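BtGH115A (Bacteroides thetaiotaomicron, PDB 5BY3) probably removes 4-O-methyl-glucuronic acid from decorated arabinogalactans, as a family GH115 alpha-glucuronidase. Local coordinates at residues H494-R505 with E730-N739. Residues are numbered along the deposited sequence; the frame is centred on the assembly and turned at random.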
ATOM      1  N   HIS A 494     -12.950  -6.053  -4.152  1.00 34.46           N
ATOM      2  CA  HIS A 494     -12.099  -7.237  -4.300  1.00 33.85           C
ATOM      3  C   HIS A 494     -12.663  -8.105  -5.421  1.00 35.20           C
ATOM      4  O   HIS A 494     -11.931  -8.664  -6.239  1.00 38.72           O
ATOM      5  CB  HIS A 494     -12.082  -7.985  -2.962  1.00 34.80           C
ATOM      6  CG  HIS A 494     -11.177  -9.179  -2.901  1.00 36.33           C
ATOM      7  ND1 HIS A 494      -9.825  -9.079  -2.636  1.00 36.73           N
ATOM      8  CD2 HIS A 494     -11.444 -10.511  -2.972  1.00 38.92           C
ATOM      9  CE1 HIS A 494      -9.294 -10.296  -2.588  1.00 35.97           C
ATOM     10  NE2 HIS A 494     -10.255 -11.184  -2.774  1.00 33.77           N
ATOM     11  N   ILE A 495     -13.977  -8.193  -5.471  1.00 36.64           N
ATOM     12  CA  ILE A 495     -14.671  -8.962  -6.488  1.00 34.71           C
ATOM     13  C   ILE A 495     -14.428  -8.343  -7.863  1.00 36.29           C
ATOM     14  O   ILE A 495     -14.173  -9.035  -8.837  1.00 40.07           O
ATOM     15  CB  ILE A 495     -16.163  -9.078  -6.106  1.00 33.18           C
ATOM     16  CG1 ILE A 495     -16.256 -10.053  -4.902  1.00 34.78           C
ATOM     17  CG2 ILE A 495     -17.023  -9.560  -7.272  1.00 31.28           C
ATOM     18  CD1 ILE A 495     -17.606 -10.213  -4.243  1.00 29.35           C
ATOM     19  N   ARG A 496     -14.473  -7.026  -7.919  1.00 40.51           N
ATOM     20  CA  ARG A 496     -14.171  -6.302  -9.120  1.00 39.30           C
ATOM     21  C   ARG A 496     -14.096  -4.852  -8.718  1.00 38.94           C
ATOM     22  O   ARG A 496     -15.063  -4.282  -8.220  1.00 38.56           O
ATOM     23  CB  ARG A 496     -15.252  -6.515 -10.153  1.00 39.58           C
ATOM     24  CG  ARG A 496     -14.771  -6.153 -11.534  1.00 47.50           C
ATOM     25  CD  ARG A 496     -14.298  -7.388 -12.277  1.00 55.07           C
ATOM     26  NE  ARG A 496     -13.762  -7.011 -13.589  1.00 59.32           N
ATOM     27  CZ  ARG A 496     -13.211  -7.857 -14.459  1.00 53.91           C
ATOM     28  NH1 ARG A 496     -13.108  -9.153 -14.158  1.00 43.60           N
ATOM     29  NH2 ARG A 496     -12.740  -7.386 -15.615  1.00 45.14           N
ATOM     30  N   LYS A 497     -12.907  -4.292  -8.872  1.00 40.07           N
ATOM     31  CA  LYS A 497     -12.631  -2.886  -8.634  1.00 38.96           C
ATOM     32  C   LYS A 497     -13.493  -1.995  -9.533  1.00 38.72           C
ATOM     33  O   LYS A 497     -13.874  -2.405 -10.636  1.00 41.39           O
ATOM     34  CB  LYS A 497     -11.164  -2.620  -8.910  1.00 38.91           C
ATOM     35  CG  LYS A 497     -10.223  -3.195  -7.862  1.00 40.63           C
ATOM     36  CD  LYS A 497      -8.776  -2.730  -8.000  1.00 35.32           C
ATOM     37  CE  LYS A 497      -8.050  -2.614  -6.647  1.00 43.75           C
ATOM     38  NZ  LYS A 497      -7.699  -3.886  -5.939  1.00 41.75           N
ATOM     39  N   PRO A 498     -13.812  -0.779  -9.070  1.00 38.33           N
ATOM     40  CA  PRO A 498     -14.496   0.184  -9.945  1.00 39.81           C
ATOM     41  C   PRO A 498     -13.897   0.310 -11.342  1.00 39.54           C
ATOM     42  O   PRO A 498     -14.630   0.201 -12.320  1.00 43.48           O
ATOM     43  CB  PRO A 498     -14.345   1.485  -9.192  1.00 35.54           C
ATOM     44  CG  PRO A 498     -14.464   1.035  -7.767  1.00 36.31           C
ATOM     45  CD  PRO A 498     -13.701  -0.256  -7.692  1.00 37.81           C
ATOM     46  N   GLU A 499     -12.582   0.492 -11.411  1.00 37.27           N
ATOM     47  CA  GLU A 499     -11.835   0.626 -12.639  1.00 33.36           C
ATOM     48  C   GLU A 499     -11.869  -0.600 -13.522  1.00 32.16           C
ATOM     49  O   GLU A 499     -11.716  -0.437 -14.714  1.00 39.48           O
ATOM     50  CB  GLU A 499     -10.376   1.001 -12.340  1.00 36.30           C
ATOM     51  CG  GLU A 499     -10.199   2.331 -11.625  1.00 36.20           C
ATOM     52  CD  GLU A 499     -10.135   2.181 -10.116  1.00 38.00           C
ATOM     53  OE1 GLU A 499     -10.710   1.190  -9.643  1.00 35.42           O
ATOM     54  OE2 GLU A 499      -9.532   3.054  -9.394  1.00 40.02           O
ATOM     55  N   PHE A 500     -12.101  -1.804 -12.976  1.00 32.92           N
ATOM     56  CA  PHE A 500     -12.281  -3.052 -13.777  1.00 30.47           C
ATOM     57  C   PHE A 500     -13.726  -3.361 -14.281  1.00 32.62           C
ATOM     58  O   PHE A 500     -13.960  -4.400 -14.931  1.00 32.72           O
ATOM     59  CB  PHE A 500     -11.741  -4.317 -13.058  1.00 29.65           C
ATOM     60  CG  PHE A 500     -10.390  -4.169 -12.402  1.00 28.40           C
ATOM     61  CD1 PHE A 500      -9.482  -3.158 -12.759  1.00 27.95           C
ATOM     62  CD2 PHE A 500     -10.004  -5.103 -11.407  1.00 29.47           C
ATOM     63  CE1 PHE A 500      -8.242  -3.038 -12.088  1.00 30.91           C
ATOM     64  CE2 PHE A 500      -8.757  -5.020 -10.769  1.00 27.66           C
ATOM     65  CZ  PHE A 500      -7.865  -3.980 -11.107  1.00 27.25           C
HETATM   66  N   MSE A 501     -14.686  -2.483 -14.013  1.00 34.68           N
HETATM   67  CA  MSE A 501     -16.118  -2.790 -14.259  1.00 37.56           C
HETATM   68  C   MSE A 501     -16.508  -2.725 -15.704  1.00 40.23           C
HETATM   69  O   MSE A 501     -17.610  -3.147 -16.051  1.00 41.97           O
HETATM   70  CB  MSE A 501     -17.075  -1.874 -13.491  1.00 38.38           C
HETATM   71  CG  MSE A 501     -17.033  -2.196 -12.001  1.00 41.84           C
HETATM   72 SE   MSE A 501     -17.693  -4.007 -11.643  1.00 45.61          SE
HETATM   73  CE  MSE A 501     -19.453  -3.869 -12.482  1.00 44.17           C
ATOM     74  N   GLY A 502     -15.627  -2.191 -16.554  1.00 40.44           N
ATOM     75  CA  GLY A 502     -15.828  -2.219 -17.997  1.00 37.89           C
ATOM     76  C   GLY A 502     -15.427  -3.528 -18.660  1.00 39.72           C
ATOM     77  O   GLY A 502     -15.746  -3.748 -19.847  1.00 41.61           O
ATOM     78  N   ASN A 503     -14.731  -4.406 -17.916  1.00 35.51           N
ATOM     79  CA  ASN A 503     -14.159  -5.637 -18.488  1.00 38.51           C
ATOM     80  C   ASN A 503     -13.287  -5.302 -19.721  1.00 39.73           C
ATOM     81  O   ASN A 503     -13.401  -5.927 -20.772  1.00 42.25           O
ATOM     82  CB  ASN A 503     -15.289  -6.662 -18.839  1.00 36.67           C
ATOM     83  CG  ASN A 503     -14.772  -8.103 -19.037  1.00 42.85           C
ATOM     84  OD1 ASN A 503     -13.662  -8.461 -18.601  1.00 43.37           O
ATOM     85  ND2 ASN A 503     -15.587  -8.938 -19.697  1.00 38.29           N
ATOM     86  N   THR A 504     -12.461  -4.270 -19.612  1.00 38.87           N
ATOM     87  CA  THR A 504     -11.571  -3.863 -20.699  1.00 36.33           C
ATOM     88  C   THR A 504     -10.134  -4.210 -20.276  1.00 39.99           C
ATOM     89  O   THR A 504      -9.886  -4.589 -19.139  1.00 38.76           O
ATOM     90  CB  THR A 504     -11.646  -2.331 -20.968  1.00 37.23           C
ATOM     91  OG1 THR A 504     -11.424  -1.625 -19.755  1.00 38.67           O
ATOM     92  CG2 THR A 504     -12.989  -1.896 -21.532  1.00 35.76           C
ATOM     93  N   ARG A 505      -9.183  -4.104 -21.191  1.00 45.87           N
ATOM     94  CA  ARG A 505      -7.772  -4.262 -20.846  1.00 43.46           C
ATOM     95  C   ARG A 505      -6.938  -3.100 -21.345  1.00 43.94           C
ATOM     96  O   ARG A 505      -7.348  -2.354 -22.255  1.00 44.32           O
ATOM     97  CB  ARG A 505      -7.233  -5.637 -21.281  1.00 42.35           C
ATOM     98  CG  ARG A 505      -7.211  -6.573 -20.094  1.00 42.52           C
ATOM     99  CD  ARG A 505      -7.864  -7.905 -20.323  1.00 47.00           C
ATOM    100  NE  ARG A 505      -6.939  -8.798 -20.994  1.00 60.04           N
ATOM    101  CZ  ARG A 505      -6.913 -10.124 -20.862  1.00 63.53           C
ATOM    102  NH1 ARG A 505      -7.754 -10.756 -20.039  1.00 72.81           N
ATOM    103  NH2 ARG A 505      -6.023 -10.811 -21.547  1.00 54.33           N
ATOM    104  N   GLU A 730      -1.991 -14.800 -19.750  1.00 39.89           N
ATOM    105  CA  GLU A 730      -3.438 -14.638 -19.861  1.00 45.58           C
ATOM    106  C   GLU A 730      -4.182 -15.019 -18.544  1.00 49.03           C
ATOM    107  O   GLU A 730      -5.032 -14.246 -18.068  1.00 47.11           O
ATOM    108  CB  GLU A 730      -3.949 -15.462 -21.058  1.00 48.84           C
ATOM    109  CG  GLU A 730      -5.411 -15.251 -21.433  1.00 58.71           C
ATOM    110  CD  GLU A 730      -5.727 -13.798 -21.746  1.00 60.53           C
ATOM    111  OE1 GLU A 730      -4.856 -13.095 -22.322  1.00 55.70           O
ATOM    112  OE2 GLU A 730      -6.845 -13.362 -21.394  1.00 62.12           O
ATOM    113  N   GLU A 731      -3.831 -16.171 -17.950  1.00 43.01           N
ATOM    114  CA  GLU A 731      -4.398 -16.605 -16.681  1.00 39.46           C
ATOM    115  C   GLU A 731      -4.097 -15.677 -15.503  1.00 41.90           C
ATOM    116  O   GLU A 731      -4.982 -15.408 -14.684  1.00 40.53           O
ATOM    117  CB  GLU A 731      -3.968 -18.019 -16.318  1.00 40.95           C
ATOM    118  CG  GLU A 731      -4.804 -18.645 -15.227  1.00 34.28           C
ATOM    119  CD  GLU A 731      -4.447 -20.092 -15.004  1.00 42.71           C
ATOM    120  OE1 GLU A 731      -3.405 -20.413 -14.357  1.00 40.55           O
ATOM    121  OE2 GLU A 731      -5.249 -20.920 -15.467  1.00 46.46           O
ATOM    122  N   TRP A 732      -2.860 -15.206 -15.413  1.00 39.74           N
ATOM    123  CA  TRP A 732      -2.497 -14.252 -14.396  1.00 37.22           C
ATOM    124  C   TRP A 732      -3.329 -12.951 -14.552  1.00 39.19           C
ATOM    125  O   TRP A 732      -3.661 -12.303 -13.559  1.00 39.82           O
ATOM    126  CB  TRP A 732      -0.984 -13.983 -14.388  1.00 35.97           C
ATOM    127  CG  TRP A 732      -0.611 -12.859 -13.437  1.00 38.10           C
ATOM    128  CD1 TRP A 732      -0.343 -12.953 -12.087  1.00 34.51           C
ATOM    129  CD2 TRP A 732      -0.563 -11.459 -13.753  1.00 38.67           C
ATOM    130  NE1 TRP A 732      -0.091 -11.687 -11.558  1.00 34.66           N
ATOM    131  CE2 TRP A 732      -0.218 -10.761 -12.558  1.00 37.17           C
ATOM    132  CE3 TRP A 732      -0.743 -10.728 -14.935  1.00 38.84           C
ATOM    133  CZ2 TRP A 732      -0.034  -9.375 -12.529  1.00 34.67           C
ATOM    134  CZ3 TRP A 732      -0.597  -9.338 -14.879  1.00 36.12           C
ATOM    135  CH2 TRP A 732      -0.251  -8.689 -13.686  1.00 31.07           C
ATOM    136  N   LYS A 733      -3.685 -12.601 -15.779  1.00 40.37           N
ATOM    137  CA  LYS A 733      -4.387 -11.343 -16.040  1.00 40.58           C
ATOM    138  C   LYS A 733      -5.802 -11.499 -15.514  1.00 38.45           C
ATOM    139  O   LYS A 733      -6.298 -10.639 -14.821  1.00 39.64           O
ATOM    140  CB  LYS A 733      -4.394 -11.000 -17.542  1.00 40.22           C
ATOM    141  CG  LYS A 733      -3.116 -10.314 -18.019  1.00 40.07           C
ATOM    142  CD  LYS A 733      -3.098 -10.196 -19.532  1.00 37.23           C
ATOM    143  CE  LYS A 733      -1.793  -9.584 -20.051  1.00 32.77           C
ATOM    144  NZ  LYS A 733      -1.777  -9.607 -21.550  1.00 31.33           N
ATOM    145  N   GLU A 734      -6.415 -12.617 -15.866  1.00 40.06           N
ATOM    146  CA  GLU A 734      -7.696 -13.057 -15.368  1.00 40.82           C
ATOM    147  C   GLU A 734      -7.667 -13.092 -13.848  1.00 39.66           C
ATOM    148  O   GLU A 734      -8.570 -12.550 -13.209  1.00 38.23           O
ATOM    149  CB  GLU A 734      -8.003 -14.457 -15.927  1.00 46.17           C
ATOM    150  CG  GLU A 734      -9.054 -14.542 -17.021  1.00 56.88           C
ATOM    151  CD  GLU A 734      -9.092 -13.316 -17.918  1.00 71.01           C
ATOM    152  OE1 GLU A 734      -8.135 -13.134 -18.693  1.00 91.30           O
ATOM    153  OE2 GLU A 734     -10.069 -12.533 -17.854  1.00 68.99           O
ATOM    154  N   ASN A 735      -6.628 -13.721 -13.286  1.00 36.31           N
ATOM    155  CA  ASN A 735      -6.519 -13.931 -11.855  1.00 32.79           C
ATOM    156  C   ASN A 735      -6.627 -12.585 -11.122  1.00 33.86           C
ATOM    157  O   ASN A 735      -7.469 -12.435 -10.282  1.00 40.47           O
ATOM    158  CB  ASN A 735      -5.193 -14.630 -11.487  1.00 31.92           C
ATOM    159  CG  ASN A 735      -5.233 -16.177 -11.648  1.00 32.01           C
ATOM    160  OD1 ASN A 735      -6.213 -16.780 -12.139  1.00 30.85           O
ATOM    161  ND2 ASN A 735      -4.137 -16.823 -11.215  1.00 27.16           N
ATOM    162  N   VAL A 736      -5.791 -11.609 -11.441  1.00 33.58           N
ATOM    163  CA  VAL A 736      -5.703 -10.387 -10.636  1.00 34.62           C
ATOM    164  C   VAL A 736      -6.884  -9.409 -10.803  1.00 36.51           C
ATOM    165  O   VAL A 736      -7.151  -8.625  -9.922  1.00 37.26           O
ATOM    166  CB  VAL A 736      -4.374  -9.650 -10.887  1.00 36.88           C
ATOM    167  CG1 VAL A 736      -3.207 -10.509 -10.424  1.00 31.46           C
ATOM    168  CG2 VAL A 736      -4.218  -9.263 -12.357  1.00 34.84           C
ATOM    169  N   LEU A 737      -7.584  -9.468 -11.936  1.00 39.42           N
ATOM    170  CA  LEU A 737      -8.776  -8.663 -12.144  1.00 40.11           C
ATOM    171  C   LEU A 737      -9.938  -9.082 -11.214  1.00 41.83           C
ATOM    172  O   LEU A 737     -10.698  -8.222 -10.753  1.00 41.09           O
ATOM    173  CB  LEU A 737      -9.243  -8.749 -13.613  1.00 37.52           C
ATOM    174  CG  LEU A 737      -8.537  -7.912 -14.705  1.00 42.73           C
ATOM    175  CD1 LEU A 737      -8.991  -8.241 -16.139  1.00 39.36           C
ATOM    176  CD2 LEU A 737      -8.621  -6.401 -14.490  1.00 38.73           C
ATOM    177  N   ARG A 738     -10.074 -10.391 -10.977  1.00 34.93           N
ATOM    178  CA  ARG A 738     -11.190 -10.961 -10.231  1.00 36.78           C
ATOM    179  C   ARG A 738     -10.780 -11.407  -8.821  1.00 35.31           C
ATOM    180  O   ARG A 738     -11.612 -11.854  -8.036  1.00 32.79           O
ATOM    181  CB  ARG A 738     -11.832 -12.137 -11.011  1.00 34.52           C
ATOM    182  CG  ARG A 738     -10.952 -13.354 -11.074  1.00 36.29           C
ATOM    183  CD  ARG A 738     -11.393 -14.352 -12.108  1.00 33.91           C
ATOM    184  NE  ARG A 738     -10.314 -15.295 -12.201  1.00 37.04           N
ATOM    185  CZ  ARG A 738     -10.046 -16.071 -13.253  1.00 38.72           C
ATOM    186  NH1 ARG A 738     -10.820 -16.054 -14.346  1.00 33.38           N
ATOM    187  NH2 ARG A 738      -8.985 -16.864 -13.188  1.00 30.67           N
ATOM    188  N   ASN A 739      -9.486 -11.279  -8.528  1.00 37.39           N
ATOM    189  CA  ASN A 739      -8.865 -11.798  -7.312  1.00 38.94           C
ATOM    190  C   ASN A 739      -9.285 -13.248  -6.978  1.00 41.48           C
ATOM    191  O   ASN A 739      -9.501 -13.591  -5.818  1.00 44.41           O
ATOM    192  CB  ASN A 739      -9.111 -10.853  -6.137  1.00 33.87           C
ATOM    193  CG  ASN A 739      -8.323  -9.582  -6.261  1.00 36.87           C
ATOM    194  OD1 ASN A 739      -7.074  -9.576  -6.211  1.00 34.64           O
ATOM    195  ND2 ASN A 739      -9.037  -8.486  -6.474  1.00 35.50           N
TER
HETATM  196  O   HOH W   1     -10.408 -13.943  -3.324  1.00 43.47           O
HETATM  197  O   HOH W   2     -11.018 -11.650 -14.581  1.00 30.47           O
HETATM  198  O   HOH W   3     -10.981  -6.537  -8.647  1.00 31.94           O
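Arg505 makes the ionic part of this contact, meeting Glu730 and Glu734 near the start of helix 730-738. Both carboxylates lie at the edge of its guanidinium. NH1 of Arg505 gives a 2.8 Å bond to the syn lone pair of Glu734 OE1, while Arg505 NH2 makes weak bonds to both oxygens of Glu730, OE1 and OE2, each 2.7 Å away. Lys733 passes its aliphatic chain over one guanidinium face and carries its ammonium on to Glu508.

Leu737 supplies the apolar centre. Its CD2 lies over the Phe500 ring, 3.6 Å from the centroid, in a CH-pi contact; Lys497 CB covers the opposite face. Leu737 CB meets a face of the Arg496 guanidinium, which is held side-on by NE and NH2 both donating to Phe500 O, the NE bond being 2.9 Å long. Cutting Arg496 back to an alanine would probably open a gap against Leu737 CB and leave Phe500 O with one of its three donors, Asn503 N.

At the other end Asn739 stacks on His494, amide and ring planes 12° apart. With CG of His494 anti to the backbone N (chi1 -176°), the ring comes to lie against Asn739 CB. Asn739 ND2 also donates a nearly straight 2.9 Å bond to a lone pair of His494 O, and Tyr372 takes up OD1. Water bridges His494 NE2 to Asn739 O.

The C-terminal domain's helix is thus joined to the chain leaving helix 476-495 by charge at one end, amide and water bonds at the other, and a leucine between; Arg505 bridges two close carboxylates, and its positive charge probably offsets their repulsion.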